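Local coordinates for protein NADPH-flavin oxidoreductase (PDB 1BKJ) that catalyses the NADPH-dependent reduction of FMN to FMNH2, supplying reduced flavin to luciferase for bioluminescence, and works as a homodimer, at residues A[191-196]-A[210-215]. Residues are numbered along the deposited sequence; the frame is centred on the assembly and turned at random.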
# COMPACT_ATOMS: atom_id res chain seq x y z
N SER A 191 -24.28 -12.22 8.38
CA SER A 191 -23.52 -13.16 9.21
C SER A 191 -22.29 -12.48 9.79
O SER A 191 -21.93 -12.74 10.94
CB SER A 191 -23.07 -14.36 8.38
OG SER A 191 -24.20 -15.03 7.86
N TYR A 192 -21.67 -11.61 9.00
CA TYR A 192 -20.50 -10.84 9.42
C TYR A 192 -20.89 -9.81 10.49
O TYR A 192 -20.15 -9.60 11.45
CB TYR A 192 -19.80 -10.17 8.23
CG TYR A 192 -18.53 -9.43 8.62
CD1 TYR A 192 -17.49 -10.09 9.31
CD2 TYR A 192 -18.39 -8.06 8.36
CE1 TYR A 192 -16.34 -9.37 9.75
CE2 TYR A 192 -17.25 -7.35 8.78
CZ TYR A 192 -16.23 -8.00 9.48
OH TYR A 192 -15.14 -7.28 9.92
N ASP A 193 -22.06 -9.19 10.31
CA ASP A 193 -22.59 -8.21 11.27
C ASP A 193 -22.84 -8.87 12.63
O ASP A 193 -22.61 -8.24 13.67
CB ASP A 193 -23.91 -7.61 10.76
CG ASP A 193 -23.71 -6.42 9.82
OD1 ASP A 193 -22.59 -5.87 9.72
OD2 ASP A 193 -24.72 -5.99 9.21
N GLN A 194 -23.30 -10.12 12.62
CA GLN A 194 -23.57 -10.87 13.85
C GLN A 194 -22.24 -11.27 14.53
O GLN A 194 -22.14 -11.28 15.76
CB GLN A 194 -24.47 -12.08 13.58
N THR A 195 -21.20 -11.50 13.71
CA THR A 195 -19.87 -11.86 14.19
C THR A 195 -19.22 -10.62 14.85
O THR A 195 -18.57 -10.74 15.90
CB THR A 195 -18.98 -12.39 13.03
OG1 THR A 195 -19.55 -13.60 12.49
CG2 THR A 195 -17.55 -12.70 13.48
N MET A 196 -19.46 -9.44 14.27
CA MET A 196 -18.92 -8.20 14.81
C MET A 196 -19.61 -7.72 16.08
O MET A 196 -18.95 -7.15 16.95
CB MET A 196 -18.89 -7.11 13.75
CG MET A 196 -17.83 -7.31 12.68
SD MET A 196 -16.14 -7.45 13.28
CE MET A 196 -15.77 -5.79 13.68
N SER A 210 -25.43 -0.20 16.89
CA SER A 210 -25.17 -0.08 15.45
C SER A 210 -24.21 -1.16 14.91
O SER A 210 -23.11 -1.37 15.44
CB SER A 210 -24.63 1.32 15.13
OG SER A 210 -24.63 1.56 13.73
N THR A 211 -24.63 -1.81 13.82
CA THR A 211 -23.87 -2.88 13.16
C THR A 211 -22.73 -2.37 12.23
O THR A 211 -22.72 -1.19 11.88
CB THR A 211 -24.81 -3.81 12.33
OG1 THR A 211 -25.36 -3.09 11.23
CG2 THR A 211 -25.94 -4.36 13.20
N TRP A 212 -21.82 -3.26 11.82
CA TRP A 212 -20.69 -2.92 10.93
C TRP A 212 -21.15 -2.30 9.61
O TRP A 212 -20.64 -1.25 9.22
CB TRP A 212 -19.79 -4.15 10.64
CG TRP A 212 -18.66 -3.88 9.61
CD1 TRP A 212 -17.47 -3.26 9.85
CD2 TRP A 212 -18.69 -4.16 8.20
NE1 TRP A 212 -16.76 -3.11 8.68
CE2 TRP A 212 -17.48 -3.65 7.65
CE3 TRP A 212 -19.62 -4.78 7.33
CZ2 TRP A 212 -17.17 -3.75 6.27
CZ3 TRP A 212 -19.32 -4.88 5.95
CH2 TRP A 212 -18.10 -4.36 5.44
N SER A 213 -22.08 -2.97 8.92
CA SER A 213 -22.59 -2.48 7.64
C SER A 213 -23.30 -1.16 7.75
O SER A 213 -23.16 -0.33 6.85
CB SER A 213 -23.47 -3.53 6.95
OG SER A 213 -24.66 -3.80 7.68
N GLN A 214 -24.00 -0.93 8.87
CA GLN A 214 -24.71 0.32 9.10
C GLN A 214 -23.73 1.45 9.44
O GLN A 214 -23.96 2.59 9.05
CB GLN A 214 -25.76 0.17 10.20
N GLU A 215 -22.62 1.09 10.09
CA GLU A 215 -21.57 2.06 10.47
C GLU A 215 -20.75 2.53 9.26
O GLU A 215 -20.67 3.73 9.01
CB GLU A 215 -20.64 1.46 11.54
O HOH W 1 -21.77 -5.47 13.77
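Asp193 grips Ser213 with both carboxylate oxygens. Ser213 N donates to Asp193 OD1 at 3.1 Å, with an N-H...O angle of 160°. Ser213 OG donates to the syn lone pair of Asp193 OD2, at 2.7 Å. The two bonds fix the rotation of the carboxylate at the N-terminal end of helix 212-220. Asp193 lies on helix 186-199 and joins it to the first turn of helix 212-220, in the C-terminal part of a nitroreductase-family subunit. The N-terminal end of helix 212-220 would probably favour the negative charge. Thr211 holds the N-cap position itself; its OG1 accepts a weak bond from Gln214 N. A water extends the polar link, donating to Asp193 O and accepting from Trp212 N, both at 2.9 Å.

Beside this polar group lies an aromatic pair. Tyr192 turns its edge to the face of Trp212, with ring planes at 76°. Its CE2 sits over the centre of the indole, 3.5 Å from Trp212 CD2. In both residues CG is anti to the backbone N (chi1 -176° in Tyr192), which brings the two rings together between the helices.

The polar ends of both rings are used outside the two segments. Tyr192 OH hydrogen-bonds to Pro168 O and to Gln44 NE2 of the second subunit, and Trp212 NE1 hydrogen-bonds to Met42 O of that subunit. The contact therefore joins two helices of one chain and also belongs to the dimer interface. Pro168, part of the FMN-binding loop, packs on Met196, whose side chain is about 7 Å from the bound FMN. The same Met196 places CG over one face of the Tyr192 ring, toward its rim, and 4.2 Å from Trp212 CB.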